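Local coordinates for beta-glucuronidase (Dictyoglomus thermophilum, PDB 6XXW), which probably hydrolyses beta-D-glucuronides to release glucuronic acid, as a tetrameric family 2 glycoside hydrolase, at residues A[54-58]-A[59-63]; A[143-146]-A[147-151]; A[203-207]-A[208-212]; A[285-289]-A[290-294]; A[535-538]-A[539-543]. All coordinates share one frame; numbering follows the deposited sequence.

Five local contacts follow one another along the chain; none nests in another or crosses it. Contact 1 (54-63) leads from strand 56-57 towards helix 65-68, and contact 2 (143-151) rounds the loop between strands 134-142 and 153-157. Both belong to the sugar binding domain and touch through Phe58 and Asn143. Contact 3 closes the hairpin of strands 198-206 and 209-217 in the middle domain. Contact 4 closes a second hairpin just ahead of the first barrel strand, its centre about 18 Å from that of contact 3. Contact 5 ends helix 524-538 before strand 544-550. It meets contact 4 where Lys290 packs on Phe543 and forms a long, weak ion pair with Asp542.

Contact 1. Residues A[54-58]-A[59-63]; sequences VPASF and NDITQ
The side chains of Phe58 and Asn59, neighbours in sequence, turn back on each other so that ring and amide lie stacked, their planes only 20° apart. Asn59 OD1 stands 4.2 Å above the plane of the Phe58 ring, displaced toward its rim, while Asn59 ND2 approaches Phe58 CE1 to 3.8 Å. Phe58 sets CG between its backbone N and carbonyl carbon (chi1 62°), a choice that folds the ring over the start of the next residue and brings the two flat groups together. The amide is fixed at both ends: OD1 accepts from Ser180 N and ND2 donates to Arg68 O, which should hold its rotation against the ring.

Ile61 returns toward the chain it has just left. Its CG1 lies 3.3 Å from Ser57 O, and CD1 reaches on to Ala56 CB at 4.4 Å. The backbone between is held more loosely. Ile61 N gives Phe58 O a weak bond of 3.5 Å, and two waters help: one links Ser57 O to Asp60 N, the other receives Thr62 N and donates to Phe58 O at 2.7 Å. Asp60 OD2 is hydrogen-bonded to Tyr179 OH, and a second subunit packs Ile323 on Ile61 and sends Lys324 to Asp60 O.

With Asn59 and Asp60 at its corners the chain has the form of a type I turn, water-braced and leading out of a short, weakly bonded strand of the jelly-roll beta sandwich that forms the sugar binding domain of family 2 glycosidases, here at a subunit interface.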
loop_
_atom_site.group_PDB
_atom_site.type_symbol
_atom_site.label_atom_id
_atom_site.label_comp_id
_atom_site.label_asym_id
_atom_site.label_seq_id
_atom_site.Cartn_x
_atom_site.Cartn_y
_atom_site.Cartn_z
ATOM N N VAL A 54 26.987 -15.133 6.539
ATOM C CA VAL A 54 28.007 -14.124 6.802
ATOM C C VAL A 54 28.496 -13.608 5.454
ATOM O O VAL A 54 28.895 -14.411 4.599
ATOM C CB VAL A 54 29.164 -14.707 7.640
ATOM C CG1 VAL A 54 30.342 -13.721 7.718
ATOM C CG2 VAL A 54 28.679 -15.067 9.039
ATOM N N PRO A 55 28.518 -12.290 5.214
ATOM C CA PRO A 55 28.162 -11.218 6.137
ATOM C C PRO A 55 26.660 -10.909 6.148
ATOM O O PRO A 55 25.992 -10.994 5.115
ATOM C CB PRO A 55 28.948 -10.026 5.583
ATOM C CG PRO A 55 28.897 -10.246 4.106
ATOM C CD PRO A 55 28.955 -11.751 3.907
ATOM N N ALA A 56 26.160 -10.543 7.323
ATOM C CA ALA A 56 24.758 -10.198 7.540
ATOM C C ALA A 56 24.559 -9.801 8.994
ATOM O O ALA A 56 25.295 -10.254 9.872
ATOM C CB ALA A 56 23.833 -11.370 7.221
ATOM N N SER A 57 23.555 -8.986 9.266
ATOM C CA SER A 57 23.103 -8.834 10.636
ATOM C C SER A 57 22.300 -10.083 10.967
ATOM O O SER A 57 21.632 -10.630 10.096
ATOM C CB SER A 57 22.208 -7.594 10.750
ATOM O OG SER A 57 22.920 -6.411 10.442
ATOM N N PHE A 58 22.352 -10.544 12.225
ATOM C CA PHE A 58 21.587 -11.753 12.540
ATOM C C PHE A 58 20.123 -11.479 12.879
ATOM O O PHE A 58 19.343 -12.434 12.977
ATOM C CB PHE A 58 22.247 -12.548 13.689
ATOM C CG PHE A 58 22.342 -11.805 15.008
ATOM C CD1 PHE A 58 21.222 -11.611 15.804
ATOM C CD2 PHE A 58 23.563 -11.318 15.463
ATOM C CE1 PHE A 58 21.316 -10.917 17.034
ATOM C CE2 PHE A 58 23.667 -10.632 16.692
ATOM C CZ PHE A 58 22.536 -10.440 17.472
ATOM N N ASN A 59 19.727 -10.210 13.016
ATOM C CA ASN A 59 18.463 -9.875 13.670
ATOM C C ASN A 59 17.243 -10.292 12.849
ATOM O O ASN A 59 16.235 -10.729 13.420
ATOM C CB ASN A 59 18.425 -8.374 13.972
ATOM C CG ASN A 59 19.639 -7.914 14.797
ATOM O OD1 ASN A 59 20.719 -7.705 14.256
ATOM N ND2 ASN A 59 19.451 -7.764 16.103
ATOM N N ASP A 60 17.291 -10.147 11.525
ATOM C CA ASP A 60 16.118 -10.394 10.685
ATOM C C ASP A 60 16.184 -11.720 9.931
ATOM O O ASP A 60 15.341 -11.970 9.062
ATOM C CB ASP A 60 15.923 -9.247 9.690
ATOM C CG ASP A 60 15.548 -7.931 10.378
ATOM O OD1 ASP A 60 15.039 -7.970 11.518
ATOM O OD2 ASP A 60 15.772 -6.855 9.780
ATOM N N ILE A 61 17.153 -12.578 10.258
ATOM C CA ILE A 61 17.368 -13.814 9.509
ATOM C C ILE A 61 16.369 -14.887 9.930
ATOM O O ILE A 61 15.919 -15.692 9.100
ATOM C CB ILE A 61 18.822 -14.289 9.700
ATOM C CG1 ILE A 61 19.803 -13.213 9.209
ATOM C CG2 ILE A 61 19.065 -15.658 8.983
ATOM C CD1 ILE A 61 19.726 -13.008 7.683
ATOM N N THR A 62 16.024 -14.925 11.219
ATOM C CA THR A 62 15.175 -15.957 11.797
ATOM C C THR A 62 13.800 -15.377 12.131
ATOM O O THR A 62 13.542 -14.184 11.983
ATOM C CB THR A 62 15.804 -16.569 13.059
ATOM O OG1 THR A 62 15.547 -15.713 14.181
ATOM C CG2 THR A 62 17.330 -16.787 12.900
ATOM N N GLN A 63 12.911 -16.250 12.597
ATOM C CA GLN A 63 11.597 -15.854 13.083
ATOM C C GLN A 63 11.542 -15.868 14.608
ATOM O O GLN A 63 10.450 -15.897 15.194
ATOM C CB GLN A 63 10.515 -16.766 12.497
ATOM C CG GLN A 63 10.624 -17.000 10.999
ATOM C CD GLN A 63 10.772 -15.702 10.231
ATOM O OE1 GLN A 63 9.939 -14.790 10.339
ATOM N NE2 GLN A 63 11.844 -15.605 9.461
HETATM O O HOH W 1 19.312 -9.356 9.566
HETATM O O HOH W 2 16.881 -13.367 13.664
#

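Contact 2. Residues A[143-146]-A[147-151]; sequences NTLT and WDVLP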
loop_
_atom_site.group_PDB
_atom_site.type_symbol
_atom_site.label_atom_id
_atom_site.label_comp_id
_atom_site.label_asym_id
_atom_site.label_seq_id
_atom_site.Cartn_x
_atom_site.Cartn_y
_atom_site.Cartn_z
ATOM N N ASN A 143 26.827 -6.999 21.169
ATOM C CA ASN A 143 26.143 -5.791 20.723
ATOM C C ASN A 143 25.743 -4.884 21.880
ATOM O O ASN A 143 25.008 -3.913 21.668
ATOM C CB ASN A 143 24.907 -6.145 19.879
ATOM C CG ASN A 143 23.868 -6.908 20.659
ATOM O OD1 ASN A 143 24.112 -7.304 21.793
ATOM N ND2 ASN A 143 22.688 -7.112 20.059
ATOM N N THR A 144 26.225 -5.167 23.091
ATOM C CA THR A 144 25.906 -4.354 24.257
ATOM C C THR A 144 26.598 -3.002 24.137
ATOM O O THR A 144 27.829 -2.933 24.086
ATOM C CB THR A 144 26.365 -5.070 25.526
ATOM O OG1 THR A 144 25.814 -6.395 25.538
ATOM C CG2 THR A 144 25.885 -4.317 26.765
ATOM N N LEU A 145 25.825 -1.927 24.104
ATOM C CA LEU A 145 26.424 -0.600 24.025
ATOM C C LEU A 145 26.819 -0.091 25.409
ATOM O O LEU A 145 26.247 -0.490 26.431
ATOM C CB LEU A 145 25.452 0.383 23.370
ATOM C CG LEU A 145 25.022 0.038 21.942
ATOM C CD1 LEU A 145 23.739 0.774 21.564
ATOM C CD2 LEU A 145 26.147 0.360 20.979
ATOM N N THR A 146 27.818 0.798 25.432
ATOM C CA THR A 146 28.234 1.509 26.633
ATOM C C THR A 146 28.470 2.972 26.280
ATOM O O THR A 146 28.465 3.359 25.107
ATOM C CB THR A 146 29.517 0.930 27.245
ATOM O OG1 THR A 146 30.628 1.291 26.417
ATOM C CG2 THR A 146 29.441 -0.588 27.371
ATOM N N TRP A 147 28.719 3.798 27.300
ATOM C CA TRP A 147 28.978 5.198 27.002
ATOM C C TRP A 147 30.385 5.461 26.487
ATOM O O TRP A 147 30.669 6.598 26.094
ATOM C CB TRP A 147 28.704 6.080 28.233
ATOM C CG TRP A 147 27.254 6.420 28.323
ATOM C CD1 TRP A 147 26.341 5.878 29.179
ATOM C CD2 TRP A 147 26.534 7.343 27.497
ATOM N NE1 TRP A 147 25.099 6.417 28.948
ATOM C CE2 TRP A 147 25.189 7.315 27.917
ATOM C CE3 TRP A 147 26.900 8.200 26.454
ATOM C CZ2 TRP A 147 24.207 8.110 27.331
ATOM C CZ3 TRP A 147 25.922 8.986 25.865
ATOM C CH2 TRP A 147 24.592 8.935 26.307
ATOM N N ASP A 148 31.281 4.471 26.460
ATOM C CA ASP A 148 32.604 4.718 25.893
ATOM C C ASP A 148 32.862 3.933 24.609
ATOM O O ASP A 148 34.015 3.791 24.204
ATOM C CB ASP A 148 33.715 4.444 26.904
ATOM C CG ASP A 148 33.544 3.144 27.620
ATOM O OD1 ASP A 148 32.941 2.216 27.044
ATOM O OD2 ASP A 148 34.014 3.057 28.775
ATOM N N VAL A 149 31.822 3.432 23.960
ATOM C CA VAL A 149 31.932 2.977 22.579
ATOM C C VAL A 149 31.111 3.943 21.736
ATOM O O VAL A 149 30.213 4.624 22.238
ATOM C CB VAL A 149 31.459 1.520 22.386
ATOM C CG1 VAL A 149 29.939 1.462 22.309
ATOM C CG2 VAL A 149 32.102 0.888 21.131
ATOM N N LEU A 150 31.433 4.014 20.441
ATOM C CA LEU A 150 30.701 4.852 19.501
ATOM C C LEU A 150 30.040 3.974 18.446
ATOM O O LEU A 150 30.725 3.174 17.793
ATOM C CB LEU A 150 31.618 5.872 18.810
ATOM C CG LEU A 150 32.226 6.950 19.719
ATOM C CD1 LEU A 150 33.286 7.721 18.966
ATOM C CD2 LEU A 150 31.146 7.904 20.242
ATOM N N PRO A 151 28.726 4.092 18.236
ATOM C CA PRO A 151 27.833 5.003 18.957
ATOM C C PRO A 151 27.481 4.489 20.352
ATOM O O PRO A 151 27.428 3.278 20.561
ATOM C CB PRO A 151 26.586 5.041 18.069
ATOM C CG PRO A 151 26.540 3.680 17.472
ATOM C CD PRO A 151 28.003 3.294 17.230
#
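A type I beta turn from Thr146 to Val149 reverses the loop between strands 134-142 and 153-157 of the sugar binding domain, and a side-chain bond from Thr146 to Asp148 spans its outer corner. Thr146 OG1 donates to Asp148 OD1 at 2.6 Å, reaching the oxygen on its anti side and 35° out of the carboxylate plane. Both residues contribute to the meeting: Thr146 holds OG1 between its backbone N and carbonyl carbon (chi1 73°), and Asp148 tucks CG into the same position on its own backbone (chi1 47°), which swings the carboxylate back over the turn toward the hydroxyl. With an alanine here in place of Asp148, the Thr146 hydroxyl would probably lose its acceptor and be freer to turn.

The turn is also tied to its surroundings through main chain and side chain. Trp147 O accepts from Thr387 OG1, on helix 385-402 of the barrel domain, and Asp148 O from Lys115 NZ; the indole NE1 of Trp147 bonds Glu154 OE1. The loop is thus a point where the sugar binding domain leans on the barrel, with Val149 and Leu150 packing on His390.

Inside the bend the character changes to apolar. Val149 CG1 packs against the backbone of Thr146, 3.7 Å from Thr146 O. The same methyl meets Leu145 CD2 at 4.2 Å, the two side chains crossing at about a right angle. Further on, the chain bends at the cis peptide before Pro151, and Pro151 O lies 3.2 Å from Leu145 CD2.

Contact 3. Residues A[203-207]-A[208-212]; sequences TELSN and NSALV
Strands 203-206 and 209-212 run antiparallel, their axes 153° apart, with Glu204 facing Leu211 and Ser206 facing Ser209 as hydrogen-bonded pairs. Leu211 N reaches Glu204 O at 2.8 Å and Glu204 N reaches Leu211 O at 2.9 Å. A type II' turn, with Asn207 and Asn208 at its corners, joins the strands; Asn207 has a positive phi of 59°, a conformation asparagine tolerates better than most residues. Ser209 N closes the turn on Ser206 O at 2.8 Å, coming from above the carbonyl plane.

On the face that carries Glu204, Ser206 and Leu211, the leucine lies across to the other strand: its CD1 touches Ser206 CB at 3.6 Å and comes 4.0 Å from Glu204 OE2. Glu204 runs extended beyond CG and puts OE1 in a salt bridge with Lys213. On the other face the cross-strand contacts are between methyl groups. Thr203 CG2 and Val212 CG2 lie side by side 4.0 Å apart, and Leu205 CD2 meets Ala210 CB at 4.3 Å.

Strand 209-217 is the middle of three, bonded on its far side to strand 242-248, from which Glu246 accepts the Ser209 hydroxyl. In this immunoglobulin-like middle domain the end of the hairpin is held by four backbone hydrogen bonds, which probably fix its shape, while Leu211 CD1 lies against Ser206 CB and near the Glu204 carboxylate, whose charge is met by Lys213.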
loop_
_atom_site.group_PDB
_atom_site.type_symbol
_atom_site.label_atom_id
_atom_site.label_comp_id
_atom_site.label_asym_id
_atom_site.label_seq_id
_atom_site.Cartn_x
_atom_site.Cartn_y
_atom_site.Cartn_z
ATOM N N THR A 203 48.143 13.570 -4.040
ATOM C CA THR A 203 48.217 14.106 -5.391
ATOM C C THR A 203 48.210 15.631 -5.362
ATOM O O THR A 203 47.487 16.249 -4.574
ATOM C CB THR A 203 47.075 13.577 -6.267
ATOM O OG1 THR A 203 45.818 14.041 -5.770
ATOM C CG2 THR A 203 47.085 12.051 -6.294
ATOM N N GLU A 204 49.056 16.225 -6.203
ATOM C CA GLU A 204 49.192 17.666 -6.338
ATOM C C GLU A 204 49.149 18.017 -7.817
ATOM O O GLU A 204 49.459 17.191 -8.679
ATOM C CB GLU A 204 50.509 18.186 -5.731
ATOM C CG GLU A 204 50.683 17.932 -4.241
ATOM C CD GLU A 204 52.060 18.355 -3.732
ATOM O OE1 GLU A 204 52.395 18.031 -2.572
ATOM O OE2 GLU A 204 52.811 19.008 -4.492
ATOM N N LEU A 205 48.768 19.256 -8.106
ATOM C CA LEU A 205 48.809 19.790 -9.461
ATOM C C LEU A 205 49.990 20.741 -9.564
ATOM O O LEU A 205 50.186 21.586 -8.688
ATOM C CB LEU A 205 47.507 20.508 -9.811
ATOM C CG LEU A 205 46.229 19.726 -9.509
ATOM C CD1 LEU A 205 45.004 20.574 -9.805
ATOM C CD2 LEU A 205 46.199 18.429 -10.295
ATOM N N SER A 206 50.780 20.608 -10.623
ATOM C CA SER A 206 52.004 21.393 -10.750
ATOM C C SER A 206 52.208 21.733 -12.219
ATOM O O SER A 206 52.494 20.844 -13.027
ATOM C CB SER A 206 53.203 20.627 -10.181
ATOM O OG SER A 206 54.407 21.379 -10.278
ATOM N N ASN A 207 52.067 23.019 -12.552
ATOM C CA ASN A 207 52.190 23.524 -13.923
ATOM C C ASN A 207 51.143 22.806 -14.764
ATOM O O ASN A 207 49.949 22.932 -14.449
ATOM C CB ASN A 207 53.644 23.382 -14.380
ATOM C CG ASN A 207 54.577 24.275 -13.592
ATOM O OD1 ASN A 207 54.130 25.229 -12.954
ATOM N ND2 ASN A 207 55.875 23.971 -13.621
ATOM N N ASN A 208 51.519 22.059 -15.801
ATOM C CA ASN A 208 50.576 21.282 -16.591
ATOM C C ASN A 208 50.616 19.801 -16.250
ATOM O O ASN A 208 50.087 18.985 -17.009
ATOM C CB ASN A 208 50.854 21.470 -18.082
ATOM C CG ASN A 208 50.254 22.743 -18.623
ATOM O OD1 ASN A 208 49.345 23.319 -18.024
ATOM N ND2 ASN A 208 50.758 23.192 -19.766
ATOM N N SER A 209 51.235 19.440 -15.135
ATOM C CA SER A 209 51.401 18.059 -14.719
ATOM C C SER A 209 50.660 17.825 -13.415
ATOM O O SER A 209 50.237 18.757 -12.727
ATOM C CB SER A 209 52.883 17.709 -14.528
ATOM O OG SER A 209 53.596 17.798 -15.738
ATOM N N ALA A 210 50.513 16.558 -13.077
ATOM C CA ALA A 210 50.120 16.165 -11.738
ATOM C C ALA A 210 51.247 15.350 -11.124
ATOM O O ALA A 210 52.000 14.665 -11.831
ATOM C CB ALA A 210 48.816 15.361 -11.748
ATOM N N LEU A 211 51.378 15.449 -9.806
ATOM C CA LEU A 211 52.338 14.656 -9.055
ATOM C C LEU A 211 51.590 13.707 -8.141
ATOM O O LEU A 211 50.614 14.096 -7.491
ATOM C CB LEU A 211 53.271 15.538 -8.233
ATOM C CG LEU A 211 53.810 16.726 -9.014
ATOM C CD1 LEU A 211 54.101 17.847 -8.045
ATOM C CD2 LEU A 211 55.051 16.298 -9.775
ATOM N N VAL A 212 52.030 12.465 -8.117
ATOM C CA VAL A 212 51.545 11.483 -7.168
ATOM C C VAL A 212 52.711 11.205 -6.239
ATOM O O VAL A 212 53.684 10.554 -6.638
ATOM C CB VAL A 212 51.052 10.208 -7.866
ATOM C CG1 VAL A 212 50.672 9.168 -6.842
ATOM C CG2 VAL A 212 49.871 10.523 -8.784
#

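Contact 4. Residues A[285-289]-A[290-294]; sequences VRVEG and KQFLI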
loop_
_atom_site.group_PDB
_atom_site.type_symbol
_atom_site.label_atom_id
_atom_site.label_comp_id
_atom_site.label_asym_id
_atom_site.label_seq_id
_atom_site.Cartn_x
_atom_site.Cartn_y
_atom_site.Cartn_z
ATOM N N VAL A 285 41.404 18.964 -3.129
ATOM C CA VAL A 285 40.241 19.502 -2.435
ATOM C C VAL A 285 40.707 20.604 -1.490
ATOM O O VAL A 285 41.718 20.455 -0.793
ATOM C CB VAL A 285 39.453 18.392 -1.701
ATOM C CG1 VAL A 285 40.344 17.625 -0.748
ATOM C CG2 VAL A 285 38.270 18.990 -0.951
ATOM N N ARG A 286 39.971 21.711 -1.474
ATOM C CA ARG A 286 40.381 22.899 -0.737
ATOM C C ARG A 286 39.157 23.765 -0.464
ATOM O O ARG A 286 38.310 23.938 -1.343
ATOM C CB ARG A 286 41.421 23.674 -1.557
ATOM C CG ARG A 286 42.067 24.827 -0.865
ATOM C CD ARG A 286 43.295 25.255 -1.641
ATOM N NE ARG A 286 42.964 25.988 -2.859
ATOM C CZ ARG A 286 42.624 27.274 -2.882
ATOM N NH1 ARG A 286 42.556 27.966 -1.750
ATOM N NH2 ARG A 286 42.358 27.870 -4.034
ATOM N N VAL A 287 39.061 24.309 0.748
ATOM C CA VAL A 287 38.028 25.290 1.069
ATOM C C VAL A 287 38.667 26.672 1.080
ATOM O O VAL A 287 39.755 26.859 1.634
ATOM C CB VAL A 287 37.336 24.964 2.403
ATOM C CG1 VAL A 287 36.407 26.096 2.819
ATOM C CG2 VAL A 287 36.550 23.664 2.259
ATOM N N GLU A 288 38.024 27.628 0.416
ATOM C CA GLU A 288 38.515 29.005 0.364
ATOM C C GLU A 288 37.316 29.944 0.367
ATOM O O GLU A 288 36.546 29.962 -0.594
ATOM C CB GLU A 288 39.381 29.228 -0.879
ATOM C CG GLU A 288 40.173 30.524 -0.875
ATOM C CD GLU A 288 40.867 30.769 -2.203
ATOM O OE1 GLU A 288 40.163 30.953 -3.220
ATOM O OE2 GLU A 288 42.115 30.759 -2.233
ATOM N N GLY A 289 37.174 30.743 1.420
ATOM C CA GLY A 289 36.041 31.658 1.494
ATOM C C GLY A 289 34.759 30.868 1.682
ATOM O O GLY A 289 34.662 30.012 2.569
ATOM N N LYS A 290 33.765 31.127 0.836
ATOM C CA LYS A 290 32.524 30.366 0.876
ATOM C C LYS A 290 32.458 29.326 -0.234
ATOM O O LYS A 290 31.365 28.902 -0.624
ATOM C CB LYS A 290 31.317 31.296 0.809
ATOM C CG LYS A 290 31.409 32.370 -0.243
ATOM C CD LYS A 290 30.313 33.404 -0.033
ATOM C CE LYS A 290 30.348 34.480 -1.106
ATOM N NZ LYS A 290 30.165 33.910 -2.477
ATOM N N GLN A 291 33.607 28.913 -0.751
ATOM C CA GLN A 291 33.670 27.952 -1.836
ATOM C C GLN A 291 34.309 26.651 -1.368
ATOM O O GLN A 291 35.267 26.662 -0.592
ATOM C CB GLN A 291 34.450 28.531 -3.019
ATOM C CG GLN A 291 33.805 29.777 -3.612
ATOM C CD GLN A 291 34.319 30.097 -5.003
ATOM O OE1 GLN A 291 33.542 30.241 -5.944
ATOM N NE2 GLN A 291 35.636 30.212 -5.136
ATOM N N PHE A 292 33.767 25.529 -1.855
ATOM C CA PHE A 292 34.358 24.205 -1.702
ATOM C C PHE A 292 34.951 23.831 -3.057
ATOM O O PHE A 292 34.206 23.572 -4.009
ATOM C CB PHE A 292 33.305 23.186 -1.261
ATOM C CG PHE A 292 33.880 21.883 -0.806
ATOM C CD1 PHE A 292 34.279 20.923 -1.731
ATOM C CD2 PHE A 292 34.041 21.618 0.548
ATOM C CE1 PHE A 292 34.824 19.711 -1.311
ATOM C CE2 PHE A 292 34.587 20.403 0.972
ATOM C CZ PHE A 292 34.976 19.455 0.038
ATOM N N LEU A 293 36.281 23.813 -3.156
ATOM C CA LEU A 293 36.950 23.627 -4.443
ATOM C C LEU A 293 37.439 22.195 -4.610
ATOM O O LEU A 293 38.162 21.669 -3.755
ATOM C CB LEU A 293 38.135 24.588 -4.597
ATOM C CG LEU A 293 37.813 26.076 -4.467
ATOM C CD1 LEU A 293 39.109 26.886 -4.363
ATOM C CD2 LEU A 293 36.981 26.533 -5.646
ATOM N N ILE A 294 37.060 21.580 -5.724
ATOM C CA ILE A 294 37.642 20.325 -6.181
ATOM C C ILE A 294 38.326 20.631 -7.496
ATOM O O ILE A 294 37.687 21.161 -8.417
ATOM C CB ILE A 294 36.587 19.223 -6.346
ATOM C CG1 ILE A 294 35.970 18.887 -4.978
ATOM C CG2 ILE A 294 37.204 17.999 -7.054
ATOM C CD1 ILE A 294 34.883 17.812 -5.013
HETATM O O HOH W 3 36.813 31.103 -2.856
#
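Glu288 O is held by two donors: Gln291 N, 3.1 Å away and above the carbonyl plane, and a water that in turn accepts from Gln291 NE2 at 2.7 Å. Together they close the type II' turn of a hairpin whose corner residue, Gly289, has the positive phi (69°) that glycine adopts readily. Leu293 N bonds Arg286 O at 2.7 Å further along.

Arg286 bends at chi3 (75°), and this turns its guanidinium forward along its own strand toward Glu288, with Leu293 CD1 over one face, 3.4 Å from NH2. Glu288 OE2 meets the edge of the same group in its plane, 2.9 Å from Arg286 NH1, while NH2 pairs with Glu296. An alanine in place of Arg286 would probably leave the carboxylates of Glu288 and Glu296 without their shared cation and uncover Leu293.

On the other face Phe292 lies obliquely across both Val285 and Val287, Val285 CG2 at 3.5 Å from its CZ and Val287 CG2 at 3.7 Å from its CD2. These side chains also pack on Pro443 and Val463. An apolar face thus seats the hairpin against the end of the TIM barrel where its strands begin, and the ion pairs stay on the opposite face.

Contact 5. Residues A[535-538]-A[539-543]; sequences VGVL and DRLDF
The backbone hydrogen bonds change spacing where helix 524-538 gives way to the loop. Asp539 N bonds Val535 O at 3.1 Å, the four-residue spacing of an alpha helix. Beyond it the spacing drops to three: Arg540 N meets Val537 O at 3.0 Å, and Leu541 N meets Leu538 O at 3.1 Å to close a type I turn. Both of these donors stand above the plane of the carbonyl they reach, consistent with the tighter winding.

Apolar contacts accompany the turn. Leu541 lies alongside Val537, its CD1 4.1 Å from Val537 CG1; its CG also rests against a polar atom, 3.5 Å from Val537 O. Leu538 and Leu541 both pack on Leu490 of the neighbouring helix 482-497, which places the turn in the outer layer of the barrel, on the crossover from strand 501-505 to strand 544-550.

The charged side chains are Arg540 and Asp539. Arg540 CG passes 3.7 Å from Gly536 O. Beyond it the chain bends at chi3 (-83°), which brings the guanidinium beside the last helical turn, NH2 3.8 Å from Val537 CG2, and NH1 forms a salt bridge with Glu487. Asp539 folds its carboxylate toward the helix, with OD2 3.4 Å from Val535 O, two acceptors facing each other.

That placement, close to the carbonyl-rich end of a helix, would probably be unfavourable for a carboxylate alone. The salt bridge from Arg588 to Asp539 OD1 probably offsets it, and Lys598, the last residue of the chain, bonds both Leu538 O and Leu541 O and may add further positive charge at this helix end.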
loop_
_atom_site.group_PDB
_atom_site.type_symbol
_atom_site.label_atom_id
_atom_site.label_comp_id
_atom_site.label_asym_id
_atom_site.label_seq_id
_atom_site.Cartn_x
_atom_site.Cartn_y
_atom_site.Cartn_z
ATOM N N VAL A 535 14.904 23.774 -1.057
ATOM C CA VAL A 535 15.961 24.067 -2.029
ATOM C C VAL A 535 15.731 25.387 -2.759
ATOM O O VAL A 535 16.703 26.010 -3.215
ATOM C CB VAL A 535 16.162 22.908 -3.020
ATOM C CG1 VAL A 535 16.544 21.636 -2.254
ATOM C CG2 VAL A 535 14.922 22.701 -3.919
ATOM N N GLY A 536 14.482 25.857 -2.849
ATOM C CA GLY A 536 14.248 27.200 -3.356
ATOM C C GLY A 536 14.915 28.263 -2.506
ATOM O O GLY A 536 15.380 29.281 -3.027
ATOM N N VAL A 537 14.970 28.043 -1.190
ATOM C CA VAL A 537 15.695 28.951 -0.307
ATOM C C VAL A 537 17.195 28.880 -0.585
ATOM O O VAL A 537 17.866 29.909 -0.725
ATOM C CB VAL A 537 15.385 28.628 1.164
ATOM C CG1 VAL A 537 16.322 29.398 2.079
ATOM C CG2 VAL A 537 13.941 28.935 1.494
ATOM N N LEU A 538 17.741 27.662 -0.677
ATOM C CA LEU A 538 19.183 27.502 -0.872
ATOM C C LEU A 538 19.659 28.202 -2.135
ATOM O O LEU A 538 20.775 28.739 -2.177
ATOM C CB LEU A 538 19.548 26.017 -0.936
ATOM C CG LEU A 538 19.083 25.124 0.210
ATOM C CD1 LEU A 538 19.645 23.714 0.006
ATOM C CD2 LEU A 538 19.522 25.698 1.557
ATOM N N ASP A 539 18.827 28.210 -3.182
ATOM C CA ASP A 539 19.253 28.802 -4.442
ATOM C C ASP A 539 19.481 30.302 -4.318
ATOM O O ASP A 539 20.184 30.881 -5.149
ATOM C CB ASP A 539 18.224 28.522 -5.535
ATOM C CG ASP A 539 18.225 27.074 -5.975
ATOM O OD1 ASP A 539 19.230 26.371 -5.744
ATOM O OD2 ASP A 539 17.215 26.640 -6.548
ATOM N N ARG A 540 18.912 30.937 -3.301
ATOM C CA ARG A 540 19.054 32.375 -3.125
ATOM C C ARG A 540 20.238 32.749 -2.246
ATOM O O ARG A 540 20.479 33.944 -2.028
ATOM C CB ARG A 540 17.761 32.946 -2.542
ATOM C CG ARG A 540 16.595 32.698 -3.479
ATOM C CD ARG A 540 15.363 33.473 -3.082
ATOM N NE ARG A 540 14.611 32.789 -2.039
ATOM C CZ ARG A 540 14.578 33.189 -0.775
ATOM N NH1 ARG A 540 15.263 34.270 -0.413
ATOM N NH2 ARG A 540 13.863 32.517 0.123
ATOM N N LEU A 541 20.991 31.763 -1.764
ATOM C CA LEU A 541 22.067 31.978 -0.800
ATOM C C LEU A 541 23.391 31.532 -1.420
ATOM O O LEU A 541 23.636 30.328 -1.585
ATOM C CB LEU A 541 21.776 31.219 0.496
ATOM C CG LEU A 541 20.418 31.503 1.151
ATOM C CD1 LEU A 541 20.224 30.637 2.394
ATOM C CD2 LEU A 541 20.297 32.980 1.515
ATOM N N ASP A 542 24.259 32.500 -1.741
ATOM C CA ASP A 542 25.491 32.160 -2.450
ATOM C C ASP A 542 26.519 31.444 -1.575
ATOM O O ASP A 542 27.510 30.931 -2.110
ATOM C CB ASP A 542 26.109 33.419 -3.086
ATOM C CG ASP A 542 26.633 34.431 -2.065
ATOM O OD1 ASP A 542 26.569 34.197 -0.838
ATOM O OD2 ASP A 542 27.130 35.486 -2.509
ATOM N N PHE A 543 26.315 31.378 -0.265
ATOM C CA PHE A 543 27.243 30.681 0.619
ATOM C C PHE A 543 26.838 29.232 0.879
ATOM O O PHE A 543 27.575 28.504 1.547
ATOM C CB PHE A 543 27.383 31.437 1.949
ATOM C CG PHE A 543 26.070 31.770 2.617
ATOM C CD1 PHE A 543 25.389 30.814 3.363
ATOM C CD2 PHE A 543 25.529 33.039 2.513
ATOM C CE1 PHE A 543 24.181 31.115 3.975
ATOM C CE2 PHE A 543 24.330 33.350 3.129
ATOM C CZ PHE A 543 23.652 32.385 3.862
#